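Local coordinates for MSM0271 protein (Mycobacterium smegmatis, PDB 5SUH) that probably forms a tile of the mycobacterial RMM microcompartment shell, assembling as a trimer of tandem BMC domains whose rings stack in pairs, at residues A[43-48]-A[195-200]; A[174-177]-A[181-184]; A[183-188]-A[224-229]. All blocks are in the same frame, centred on the assembly; numbering follows the deposited sequence.

Interaction 1 (A[43-48]-A[195-200]); sequences QRQFAA and GLTVVD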
# COMPACT_ATOMS: atom_id res chain seq x y z
N GLN A 43 -14.85 1.28 26.15
CA GLN A 43 -14.69 2.74 26.26
C GLN A 43 -14.58 3.38 24.86
O GLN A 43 -14.17 2.73 23.91
CB GLN A 43 -13.49 3.08 27.16
CG GLN A 43 -13.52 2.43 28.51
CD GLN A 43 -14.75 2.81 29.34
OE1 GLN A 43 -14.90 3.94 29.78
NE2 GLN A 43 -15.64 1.84 29.53
N ARG A 44 -14.92 4.67 24.72
CA ARG A 44 -15.13 5.19 23.36
C ARG A 44 -13.86 5.35 22.50
O ARG A 44 -13.92 5.13 21.29
CB ARG A 44 -15.88 6.52 23.42
CG ARG A 44 -15.08 7.70 23.87
CD ARG A 44 -15.93 8.95 23.80
NE ARG A 44 -15.16 10.14 24.11
CZ ARG A 44 -15.67 11.36 24.19
NH1 ARG A 44 -16.97 11.57 23.98
NH2 ARG A 44 -14.87 12.38 24.48
N GLN A 45 -12.71 5.68 23.09
CA GLN A 45 -11.48 5.77 22.30
C GLN A 45 -11.04 4.42 21.81
O GLN A 45 -10.54 4.26 20.69
CB GLN A 45 -10.34 6.35 23.09
CG GLN A 45 -10.26 7.80 23.10
CD GLN A 45 -8.92 8.26 23.61
OE1 GLN A 45 -7.93 8.30 22.86
NE2 GLN A 45 -8.87 8.62 24.89
N PHE A 46 -11.18 3.43 22.68
CA PHE A 46 -10.66 2.14 22.30
C PHE A 46 -11.58 1.49 21.29
O PHE A 46 -11.09 0.84 20.37
CB PHE A 46 -10.43 1.25 23.53
CG PHE A 46 -10.06 -0.14 23.18
CD1 PHE A 46 -8.88 -0.39 22.49
CD2 PHE A 46 -10.91 -1.20 23.50
CE1 PHE A 46 -8.55 -1.69 22.12
CE2 PHE A 46 -10.59 -2.50 23.14
CZ PHE A 46 -9.41 -2.76 22.46
N ALA A 47 -12.88 1.74 21.41
CA ALA A 47 -13.90 1.21 20.50
C ALA A 47 -13.70 1.72 19.07
O ALA A 47 -13.91 1.00 18.09
CB ALA A 47 -15.29 1.55 20.99
N ALA A 48 -13.22 2.95 18.97
CA ALA A 48 -13.05 3.57 17.67
C ALA A 48 -11.74 3.12 17.08
O ALA A 48 -11.62 2.91 15.88
CB ALA A 48 -13.10 5.08 17.81
N GLY A 195 -9.25 11.01 30.38
CA GLY A 195 -8.59 12.09 29.68
C GLY A 195 -7.38 11.69 28.83
O GLY A 195 -6.84 12.51 28.11
N LEU A 196 -6.94 10.43 28.92
CA LEU A 196 -5.73 10.00 28.19
C LEU A 196 -5.97 9.92 26.69
O LEU A 196 -7.10 10.02 26.21
CB LEU A 196 -5.21 8.65 28.70
CG LEU A 196 -6.07 7.36 28.62
CD1 LEU A 196 -6.23 6.78 27.23
CD2 LEU A 196 -5.46 6.31 29.50
N THR A 197 -4.88 9.73 25.97
CA THR A 197 -4.91 9.62 24.52
C THR A 197 -4.38 8.26 24.09
O THR A 197 -3.24 7.92 24.37
CB THR A 197 -4.06 10.71 23.87
OG1 THR A 197 -4.47 12.01 24.33
CG2 THR A 197 -4.17 10.60 22.37
N VAL A 198 -5.21 7.45 23.44
CA VAL A 198 -4.76 6.17 22.90
C VAL A 198 -4.07 6.39 21.55
O VAL A 198 -4.72 6.67 20.54
CB VAL A 198 -5.92 5.21 22.79
CG1 VAL A 198 -5.45 3.85 22.30
CG2 VAL A 198 -6.59 5.08 24.16
N VAL A 199 -2.74 6.30 21.55
CA VAL A 199 -1.94 6.64 20.38
C VAL A 199 -1.85 5.48 19.41
O VAL A 199 -1.92 5.65 18.20
CB VAL A 199 -0.53 7.12 20.79
CG1 VAL A 199 0.33 7.39 19.58
CG2 VAL A 199 -0.61 8.37 21.66
N ASP A 200 -1.71 4.29 19.96
CA ASP A 200 -1.60 3.10 19.16
C ASP A 200 -1.83 1.90 20.06
O ASP A 200 -1.44 1.95 21.23
CB ASP A 200 -0.22 3.04 18.49
CG ASP A 200 -0.16 2.00 17.37
OD1 ASP A 200 -1.23 1.65 16.83
OD2 ASP A 200 0.95 1.55 17.02

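Interaction 2 (A[174-177]-A[181-184]); sequences YEMT and FAAV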
# COMPACT_ATOMS: atom_id res chain seq x y z
N TYR A 174 3.82 0.03 26.98
CA TYR A 174 3.59 -1.22 27.70
C TYR A 174 3.59 -2.40 26.73
O TYR A 174 2.79 -2.45 25.77
CB TYR A 174 2.27 -1.17 28.45
CG TYR A 174 2.24 -1.90 29.77
CD1 TYR A 174 2.01 -1.21 30.96
CD2 TYR A 174 2.42 -3.29 29.83
CE1 TYR A 174 1.97 -1.87 32.19
CE2 TYR A 174 2.38 -3.95 31.05
CZ TYR A 174 2.15 -3.23 32.23
OH TYR A 174 2.11 -3.87 33.46
N GLU A 175 4.47 -3.36 26.99
CA GLU A 175 4.59 -4.50 26.11
C GLU A 175 4.33 -5.81 26.86
O GLU A 175 4.87 -6.02 27.95
CB GLU A 175 5.99 -4.51 25.45
CG GLU A 175 6.12 -5.55 24.33
CD GLU A 175 7.43 -5.47 23.55
OE1 GLU A 175 8.40 -4.81 24.01
OE2 GLU A 175 7.50 -6.07 22.46
N MET A 176 3.57 -6.70 26.23
CA MET A 176 3.16 -7.98 26.83
C MET A 176 3.05 -9.10 25.81
O MET A 176 3.03 -8.85 24.59
CB MET A 176 1.80 -7.82 27.51
CG MET A 176 0.74 -7.44 26.46
SD MET A 176 -0.45 -6.29 27.08
CE MET A 176 0.51 -4.78 27.09
N THR A 177 2.94 -10.34 26.29
CA THR A 177 2.66 -11.46 25.40
C THR A 177 1.85 -12.55 26.15
O THR A 177 2.07 -12.78 27.34
CB THR A 177 3.95 -12.03 24.76
OG1 THR A 177 3.58 -12.94 23.73
CG2 THR A 177 4.89 -12.75 25.78
N PHE A 181 -3.67 -9.59 24.58
CA PHE A 181 -3.97 -9.01 25.90
C PHE A 181 -3.84 -7.50 25.89
O PHE A 181 -4.29 -6.82 26.82
CB PHE A 181 -3.05 -9.58 26.98
CG PHE A 181 -3.46 -10.93 27.48
CD1 PHE A 181 -4.74 -11.16 27.97
CD2 PHE A 181 -2.57 -12.00 27.43
CE1 PHE A 181 -5.11 -12.42 28.45
CE2 PHE A 181 -2.93 -13.25 27.89
CZ PHE A 181 -4.21 -13.46 28.40
N ALA A 182 -3.23 -6.97 24.84
CA ALA A 182 -3.10 -5.52 24.69
C ALA A 182 -4.49 -4.88 24.61
O ALA A 182 -4.68 -3.70 24.95
CB ALA A 182 -2.28 -5.19 23.47
N ALA A 183 -5.45 -5.67 24.13
CA ALA A 183 -6.84 -5.22 24.01
C ALA A 183 -7.43 -4.85 25.37
O ALA A 183 -8.00 -3.77 25.53
CB ALA A 183 -7.68 -6.28 23.34
N VAL A 184 -7.30 -5.75 26.34
CA VAL A 184 -7.92 -5.51 27.64
C VAL A 184 -7.13 -4.42 28.38
O VAL A 184 -7.73 -3.60 29.09
CB VAL A 184 -8.04 -6.81 28.51
CG1 VAL A 184 -6.68 -7.33 28.99
CG2 VAL A 184 -8.92 -6.55 29.71

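Interaction 3 (A[183-188]-A[224-229]); sequences AVAANE and DHITTV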
# COMPACT_ATOMS: atom_id res chain seq x y z
N ALA A 183 -5.45 -5.67 24.13
CA ALA A 183 -6.84 -5.22 24.01
C ALA A 183 -7.43 -4.85 25.37
O ALA A 183 -8.00 -3.77 25.53
CB ALA A 183 -7.68 -6.28 23.34
N VAL A 184 -7.30 -5.75 26.34
CA VAL A 184 -7.92 -5.51 27.64
C VAL A 184 -7.13 -4.42 28.38
O VAL A 184 -7.73 -3.60 29.09
CB VAL A 184 -8.04 -6.81 28.51
CG1 VAL A 184 -6.68 -7.33 28.99
CG2 VAL A 184 -8.92 -6.55 29.71
N ALA A 185 -5.80 -4.37 28.19
CA ALA A 185 -4.98 -3.34 28.84
C ALA A 185 -5.39 -1.94 28.37
O ALA A 185 -5.55 -1.04 29.20
CB ALA A 185 -3.49 -3.59 28.61
N ALA A 186 -5.62 -1.76 27.06
CA ALA A 186 -6.03 -0.44 26.54
C ALA A 186 -7.38 -0.02 27.09
O ALA A 186 -7.52 1.09 27.60
CB ALA A 186 -6.08 -0.43 25.00
N ASN A 187 -8.38 -0.92 27.02
CA ASN A 187 -9.72 -0.62 27.51
C ASN A 187 -9.76 -0.35 29.03
O ASN A 187 -10.48 0.55 29.47
CB ASN A 187 -10.69 -1.77 27.17
CG ASN A 187 -12.17 -1.36 27.33
OD1 ASN A 187 -12.69 -0.51 26.59
ND2 ASN A 187 -12.84 -1.95 28.31
N GLU A 188 -8.96 -1.08 29.82
CA GLU A 188 -8.94 -0.84 31.25
C GLU A 188 -8.32 0.55 31.58
O GLU A 188 -8.85 1.30 32.44
CB GLU A 188 -8.19 -1.95 31.99
CG GLU A 188 -9.01 -3.22 32.14
CD GLU A 188 -10.39 -2.96 32.76
OE1 GLU A 188 -10.48 -2.34 33.84
OE2 GLU A 188 -11.40 -3.37 32.14
N ASP A 224 -0.34 1.60 36.63
CA ASP A 224 -0.60 0.86 37.89
C ASP A 224 -1.82 -0.06 37.77
O ASP A 224 -1.81 -1.21 38.24
CB ASP A 224 -0.80 1.81 39.08
CG ASP A 224 0.49 2.53 39.49
OD1 ASP A 224 1.59 2.00 39.17
OD2 ASP A 224 0.40 3.62 40.14
N HIS A 225 -2.88 0.45 37.17
CA HIS A 225 -4.08 -0.35 37.00
C HIS A 225 -3.84 -1.52 36.04
O HIS A 225 -4.24 -2.67 36.31
CB HIS A 225 -5.21 0.53 36.52
CG HIS A 225 -6.50 -0.18 36.30
ND1 HIS A 225 -7.16 -0.87 37.30
CD2 HIS A 225 -7.31 -0.24 35.21
CE1 HIS A 225 -8.29 -1.36 36.82
NE2 HIS A 225 -8.41 -0.99 35.55
N ILE A 226 -3.16 -1.25 34.93
CA ILE A 226 -2.89 -2.30 33.96
C ILE A 226 -2.13 -3.47 34.59
O ILE A 226 -2.45 -4.64 34.36
CB ILE A 226 -2.09 -1.78 32.76
CG1 ILE A 226 -2.93 -0.85 31.90
CG2 ILE A 226 -1.60 -2.93 31.88
CD1 ILE A 226 -2.07 -0.20 30.78
N THR A 227 -1.10 -3.16 35.37
CA THR A 227 -0.30 -4.17 36.03
C THR A 227 -1.17 -5.03 36.96
O THR A 227 -0.98 -6.24 37.06
CB THR A 227 0.89 -3.54 36.81
OG1 THR A 227 1.71 -2.73 35.92
CG2 THR A 227 1.77 -4.60 37.50
N THR A 228 -2.10 -4.39 37.66
CA THR A 228 -2.99 -5.14 38.54
C THR A 228 -3.92 -6.06 37.73
O THR A 228 -4.04 -7.25 38.02
CB THR A 228 -3.79 -4.20 39.47
OG1 THR A 228 -2.90 -3.60 40.42
CG2 THR A 228 -4.80 -4.98 40.24
N VAL A 229 -4.56 -5.49 36.72
CA VAL A 229 -5.45 -6.25 35.85
C VAL A 229 -4.81 -7.48 35.22
O VAL A 229 -5.41 -8.57 35.24
CB VAL A 229 -5.99 -5.36 34.72
CG1 VAL A 229 -6.69 -6.19 33.66
CG2 VAL A 229 -6.88 -4.32 35.28

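Interaction 1 (A[43-48]-A[195-200])
Gln-45, in the first turn of helix 44-49, reaches across to Leu-196 and Val-198 and binds the rim of a BMC-domain sheet with its side-chain amide. Strand 197-202 is an outer strand of that sheet within the chain. The helix falls in the first of the two circularly permuted BMC repeats and the strand in the second, so the contact ties the two halves together. Gln-45 CG lies anti to the carbonyl carbon (chi1 -86°) and the chain runs extended from there, carrying the flat group out to the strand edge. Glu-190 receives the backbone N-H groups of Gln-45 and Phe-46, and Tyr-62 of the second subunit packs on Gln-45.

Leu-196 comes first. Its carbonyl O accepts a hydrogen bond from Gln-45 NE2 at 2.6 Å, bent to 152°; the oxygen lies close to the plane of the glutamine amide, whereas NE2 stands above the plane of the leucine carbonyl. Leu-196 CD1 also comes within 4.0 Å of Gln-45 NE2, a van der Waals touch beside the bond. Thr-197 turns its side chain away and comes nearest with its backbone, its CA 3.7 Å from Gln-45 OE1. At Val-198 the backbone N donates to Gln-45 OE1 over 2.9 Å in a nearly straight bond (174°). The amide thus stands in for a neighbouring strand, gripping the O of one residue and the N two residues on, while Thr-197 and Val-199 pair inward with strand 208-214. The side chains of Val-198 and Gln-45 lie alongside each other, pointing in opposite directions, with Val-198 CG2 4.1 Å from Gln-45 CB.

Interaction 2 (A[174-177]-A[181-184])
Met-176, near the end of strand 170-177, faces Ala-182 of helix 182-192, their CA atoms 7.1 Å apart, with three residues between the two segments. This is a local strand-to-helix connection of the BMC fold, and one side chain does nearly all the bridging.

Met-176 starts from the position between its backbone N and carbonyl carbon (chi1 62°) and then bends twice more, which brings the sulfur up against the peptide joining Phe-181 to Ala-182. SD lies 3.6 Å from Ala-182 N and 3.8 Å from Phe-181 C. Phe-181 CB and Ala-182 CB each stand 4.2 Å from Met-176 SD. Beyond the sulfur the methyl curls back to its own strand, where Met-176 CE comes 3.7 Å from Tyr-174 CD2. Phe-181 gives the methionine its CB and not its ring, so this is van der Waals packing of the sulfur on backbone and CB atoms, not a Met-aromatic contact with Phe-181. All three touching residues are buried.

The phenylalanine ring continues to Val-35 of strand 32-39 and to Gln-134 and Pro-137 in the loop before strand 138-145. Within the sheet, strand 170-177 runs between strands 138-145 and 208-214, with Met-176 bonded through its backbone to Gly-208. On the other side of the strand, Glu-175 reaches Leu-76 of the third subunit.

Interaction 3 (A[183-188]-A[224-229])
Ala-185 and Ile-226 mark the closest backbone approach of two helices of the second BMC domain, 182-192 and 216-232, their CA atoms 5.6 Å apart. The two short segments run roughly antiparallel, at 138° with axes 9.4 Å apart. This is the tight, buried side: Ala-185 CB meets Ile-226 CG2 at 3.8 Å, and the isoleucine's other branch lays CG1 at 3.8 Å from Ala-185 O. Leu-210 of strand 208-214 touches both residues, so the pair is seated on the sheet.

The other part of the contact is looser, polar and partly exposed. Here Glu-188, bent at chi2, leans across the gap. Its CG packs 4.0 Å from Val-229 CG2, and the same methyl sits 3.6 Å above one face of the His-225 ring, toward the rim. A chi1 of 179° carries the imidazole toward the glutamate, and the rotation about chi2 turns its NE2 edge to it. Arg-191 forms a salt bridge with Glu-188 OE2, while His-225 NE2 donates to the anti lone pair of Glu-188 OE1 over 3.0 Å at 160°, the oxygen close to the ring plane.

How the interactions relate
Helix 182-192 takes part in interactions 2 and 3: its N-terminal part rests on the Met-176 sulfur, and its next turn faces helix 216-232. Interaction 2 is buried and rests on van der Waals packing of a sulfur. Interaction 3 grades from an apolar floor to a histidine-carboxylate bond at its partly exposed side. Interaction 1, also partly buried, joins the two BMC repeats and works through an amide on strand backbone. The contacts touch directly: Tyr-174 OH and Thr-227 OG1 are hydrogen-bonded at 2.7 Å, joining interactions 2 and 3, while Gln-43 N probably bonds to Asn-187 OD1, and Phe-46 packs on Ala-183, Ala-186 and Asn-187, bringing helix 44-49 against helix 182-192.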